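Uncharacterized protein (Bacteroides eggerthii, PDB 4GDZ) is of unknown function, but belongs to the DUF4251 family and folds as a largely antiparallel beta protein that carries a magnesium ion. Local coordinates at residues A[45-50]-A[159-164]; A[29-34]-A[137-142]. All coordinates share one frame; numbering follows the deposited sequence.

Contact 1: residues A[45-50]-A[159-164]; sequences QQFVLE and GSLLPL
L164 lies across the start of strand 46-50, with its two methyls on different neighbours. CD1 packs on Q46 CB at 3.7 Å, and CD2 meets V48 CG2 at 3.6 Å. Its chi1 of -70° sets CG anti to the carbonyl carbon, which turns the fork over the Q46-F47 peptide. Cutting L164 back to an alanine would remove both methyls, and is likely to open a gap between Q46 CB and V48 CG2 on this side. On the opposite face of the sheet, F47 CD1 touches L161 CD1 at 3.6 Å. F47 CG stands between the backbone N and the carbonyl carbon (chi1 63°), and the ring touches A41 and L42 of helix 28-44. L49 bends its CD2 back to 3.4 Å from S160 O. E50 and L162 cross at about a right angle, L162 CD1 meeting E50 CD at 3.6 Å. E50 OE2 turns instead to S167 OG, a hydrogen bond. Between the two faces run four backbone hydrogen bonds. V48 N reaches L162 O at 2.9 Å, and L162 N returns to V48 O at 2.8 Å. E50 and S160 repeat the exchange. This is an antiparallel ladder joining the first and last strands inside one continuous sheet.

Contact 2: residues A[29-34]-A[137-142]; sequences AADAVS and NGDNNA
D31 and D139 have their CA atoms 4.6 Å apart, where one turn of the N-terminal helix meets a beta-hairpin loop. Segment 29-34 is regular helix. Residues 137-140 belong to the loop between strands 128-135 and 141-148, and N141 begins the second strand. G138 has a positive phi of 97°, and a side chain there would be jammed against the carbonyl O of N137. This bend brings G138 O against the helix. It lies 3.2 Å from D31 CB. No direct hydrogen bond joins the two segments, so the contact is made by packing and by one water.

The side chains meet in two places. At the first, D31 OD1 and D139 OD1 are only 3.0 Å apart. Both are acceptors, and the carboxylate planes stand 58° from each other. Such closeness of like charges is probably unfavourable unless a proton or a cation eases it. At the second, S34 CB sits over the face of the N140 amide, 3.8 Å from N140 CG. The amide is brought there by a chi1 of 70°, which puts CG between the backbone N and the carbonyl carbon. The amide has a further tie to the sheet, since N140 ND2 is hydrogen-bonded to the carbonyl of L161. N140 also touches A38, one turn further along the same helix. A water bridges the pair: it donates to S34 O at 2.9 Å and weakly accepts from N140 ND2 at 3.2 Å.

Overall arrangement
Contact 1 lies near the middle of the fold; about half of its touching residues are buried and none is exposed. Contact 2 is at the surface, about 12 Å away between centres. They share elements: helix 28-44 runs on into strand 46-55, and strand 141-148 lies beside strand 155-163 in the sheet. The two meet directly where L161 N is probably hydrogen-bonded to N140 O, and G159 O to A142 N. Their chemistry differs. Contact 1 combines a regular backbone ladder with apolar side chains on both faces. Contact 2 is small and polar, and it sets the start of the helix against a hairpin loop.

Contact 1: residues A[45-50]-A[159-164]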
# COMPACT_ATOMS: atom_id res chain seq x y z
N GLN A 45 -25.77 -10.33 -6.57
CA GLN A 45 -25.58 -9.18 -7.48
C GLN A 45 -26.46 -8.01 -7.06
O GLN A 45 -27.07 -7.34 -7.89
CB GLN A 45 -25.85 -9.56 -8.93
CG GLN A 45 -24.96 -10.70 -9.38
CD GLN A 45 -25.04 -10.98 -10.87
OE1 GLN A 45 -25.69 -10.26 -11.62
NE2 GLN A 45 -24.37 -12.04 -11.30
N GLN A 46 -26.55 -7.81 -5.75
CA GLN A 46 -27.30 -6.72 -5.16
C GLN A 46 -26.44 -6.15 -4.03
O GLN A 46 -26.48 -6.62 -2.90
CB GLN A 46 -28.67 -7.21 -4.68
CG GLN A 46 -29.58 -7.58 -5.84
CD GLN A 46 -30.97 -7.98 -5.40
OE1 GLN A 46 -31.12 -8.87 -4.60
NE2 GLN A 46 -31.99 -7.33 -5.94
N PHE A 47 -25.61 -5.17 -4.38
CA PHE A 47 -24.64 -4.62 -3.45
C PHE A 47 -24.27 -3.19 -3.76
O PHE A 47 -24.46 -2.72 -4.89
CB PHE A 47 -23.37 -5.51 -3.39
CG PHE A 47 -22.61 -5.60 -4.70
CD1 PHE A 47 -21.67 -4.63 -5.04
CD2 PHE A 47 -22.81 -6.67 -5.57
CE1 PHE A 47 -20.96 -4.73 -6.24
CE2 PHE A 47 -22.10 -6.77 -6.76
CZ PHE A 47 -21.16 -5.81 -7.08
N VAL A 48 -23.76 -2.51 -2.75
CA VAL A 48 -23.16 -1.21 -2.91
C VAL A 48 -21.81 -1.19 -2.19
O VAL A 48 -21.72 -1.58 -1.03
CB VAL A 48 -24.02 -0.06 -2.34
CG1 VAL A 48 -23.43 1.28 -2.80
CG2 VAL A 48 -25.47 -0.18 -2.76
N LEU A 49 -20.77 -0.75 -2.88
CA LEU A 49 -19.50 -0.37 -2.24
C LEU A 49 -19.58 1.13 -1.99
O LEU A 49 -19.65 1.92 -2.93
CB LEU A 49 -18.33 -0.70 -3.17
CG LEU A 49 -16.88 -0.55 -2.65
CD1 LEU A 49 -16.45 0.90 -2.55
CD2 LEU A 49 -16.74 -1.19 -1.31
N GLU A 50 -19.61 1.52 -0.72
CA GLU A 50 -19.63 2.92 -0.31
C GLU A 50 -18.20 3.33 0.08
O GLU A 50 -17.68 2.88 1.11
CB GLU A 50 -20.62 3.11 0.87
CG GLU A 50 -22.06 2.73 0.51
CD GLU A 50 -23.11 3.09 1.56
OE1 GLU A 50 -22.76 3.54 2.67
OE2 GLU A 50 -24.33 2.90 1.28
N GLY A 159 -13.65 1.18 0.83
CA GLY A 159 -14.78 1.46 1.67
C GLY A 159 -15.52 0.20 2.08
O GLY A 159 -14.92 -0.86 2.19
N SER A 160 -16.82 0.33 2.39
CA SER A 160 -17.61 -0.79 2.95
C SER A 160 -18.47 -1.42 1.86
O SER A 160 -19.11 -0.72 1.11
CB SER A 160 -18.51 -0.32 4.08
OG SER A 160 -17.75 0.16 5.15
N LEU A 161 -18.45 -2.75 1.76
CA LEU A 161 -19.31 -3.46 0.82
C LEU A 161 -20.56 -3.92 1.56
O LEU A 161 -20.49 -4.63 2.57
CB LEU A 161 -18.58 -4.64 0.17
CG LEU A 161 -19.26 -5.46 -0.92
CD1 LEU A 161 -19.60 -4.59 -2.12
CD2 LEU A 161 -18.29 -6.56 -1.34
N LEU A 162 -21.73 -3.47 1.07
CA LEU A 162 -22.99 -3.61 1.81
C LEU A 162 -24.09 -4.22 0.95
O LEU A 162 -24.18 -3.91 -0.26
CB LEU A 162 -23.46 -2.23 2.30
CG LEU A 162 -22.59 -1.49 3.33
CD1 LEU A 162 -23.06 -0.04 3.41
CD2 LEU A 162 -22.63 -2.16 4.71
N PRO A 163 -24.96 -5.03 1.55
CA PRO A 163 -26.19 -5.37 0.85
C PRO A 163 -27.03 -4.10 0.63
O PRO A 163 -26.89 -3.13 1.39
CB PRO A 163 -26.91 -6.36 1.79
CG PRO A 163 -26.07 -6.49 3.01
CD PRO A 163 -24.85 -5.64 2.89
N LEU A 164 -27.84 -4.11 -0.42
CA LEU A 164 -28.67 -2.95 -0.80
C LEU A 164 -29.48 -2.44 0.37
O LEU A 164 -29.49 -1.24 0.64
CB LEU A 164 -29.62 -3.33 -1.94
CG LEU A 164 -28.99 -3.59 -3.31
CD1 LEU A 164 -30.09 -3.80 -4.35
CD2 LEU A 164 -28.07 -2.46 -3.75

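Contact 2: residues A[29-34]-A[137-142]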
# COMPACT_ATOMS: atom_id res chain seq x y z
N ALA A 29 -16.83 -10.62 16.01
CA ALA A 29 -18.09 -11.23 15.54
C ALA A 29 -18.90 -10.27 14.67
O ALA A 29 -19.61 -10.72 13.77
CB ALA A 29 -18.93 -11.68 16.72
N ALA A 30 -18.80 -8.96 14.95
CA ALA A 30 -19.50 -7.92 14.18
C ALA A 30 -18.97 -7.83 12.74
O ALA A 30 -19.74 -7.69 11.79
CB ALA A 30 -19.38 -6.56 14.87
N ASP A 31 -17.65 -7.93 12.59
CA ASP A 31 -16.99 -7.94 11.28
C ASP A 31 -17.24 -9.23 10.49
O ASP A 31 -17.47 -9.18 9.27
CB ASP A 31 -15.48 -7.72 11.44
CG ASP A 31 -15.13 -6.35 12.00
OD1 ASP A 31 -15.87 -5.37 11.74
OD2 ASP A 31 -14.09 -6.25 12.70
N ALA A 32 -17.20 -10.38 11.18
CA ALA A 32 -17.49 -11.70 10.59
C ALA A 32 -18.88 -11.79 9.95
O ALA A 32 -19.02 -12.38 8.88
CB ALA A 32 -17.31 -12.80 11.64
N VAL A 33 -19.90 -11.22 10.62
CA VAL A 33 -21.29 -11.15 10.09
C VAL A 33 -21.37 -10.21 8.88
O VAL A 33 -22.05 -10.53 7.91
CB VAL A 33 -22.34 -10.72 11.16
CG1 VAL A 33 -23.71 -10.44 10.52
CG2 VAL A 33 -22.47 -11.78 12.26
N SER A 34 -20.70 -9.06 8.96
CA SER A 34 -20.58 -8.13 7.86
C SER A 34 -19.92 -8.80 6.65
O SER A 34 -20.31 -8.51 5.53
CB SER A 34 -19.71 -6.93 8.25
OG SER A 34 -20.45 -6.04 9.02
N ASN A 137 -11.21 -11.70 3.50
CA ASN A 137 -11.95 -12.45 4.53
C ASN A 137 -11.99 -11.69 5.87
O ASN A 137 -11.07 -10.94 6.22
CB ASN A 137 -11.32 -13.84 4.73
CG ASN A 137 -12.02 -14.67 5.82
OD1 ASN A 137 -13.23 -14.90 5.78
ND2 ASN A 137 -11.24 -15.11 6.79
N GLY A 138 -13.10 -11.86 6.60
CA GLY A 138 -13.18 -11.40 7.98
C GLY A 138 -13.84 -10.05 8.19
O GLY A 138 -14.15 -9.70 9.32
N ASP A 139 -14.06 -9.28 7.14
CA ASP A 139 -14.69 -7.98 7.31
C ASP A 139 -15.38 -7.60 5.99
O ASP A 139 -15.35 -8.38 5.03
CB ASP A 139 -13.62 -6.95 7.71
CG ASP A 139 -14.20 -5.63 8.22
OD1 ASP A 139 -15.33 -5.61 8.76
OD2 ASP A 139 -13.51 -4.59 8.05
N ASN A 140 -16.02 -6.44 5.93
CA ASN A 140 -16.62 -5.97 4.68
C ASN A 140 -15.88 -4.79 4.04
O ASN A 140 -16.47 -4.11 3.20
CB ASN A 140 -18.11 -5.65 4.87
CG ASN A 140 -18.35 -4.43 5.73
OD1 ASN A 140 -17.51 -4.06 6.55
ND2 ASN A 140 -19.51 -3.81 5.56
N ASN A 141 -14.62 -4.55 4.40
CA ASN A 141 -13.84 -3.54 3.70
C ASN A 141 -13.41 -4.12 2.34
O ASN A 141 -12.96 -5.27 2.24
CB ASN A 141 -12.63 -3.00 4.51
CG ASN A 141 -11.98 -1.74 3.84
OD1 ASN A 141 -12.46 -0.61 3.98
ND2 ASN A 141 -10.89 -1.96 3.11
N ALA A 142 -13.63 -3.34 1.29
CA ALA A 142 -13.32 -3.74 -0.07
C ALA A 142 -12.62 -2.59 -0.75
O ALA A 142 -12.82 -1.44 -0.39
CB ALA A 142 -14.59 -4.11 -0.81
O HOH W 1 -21.66 -6.08 4.74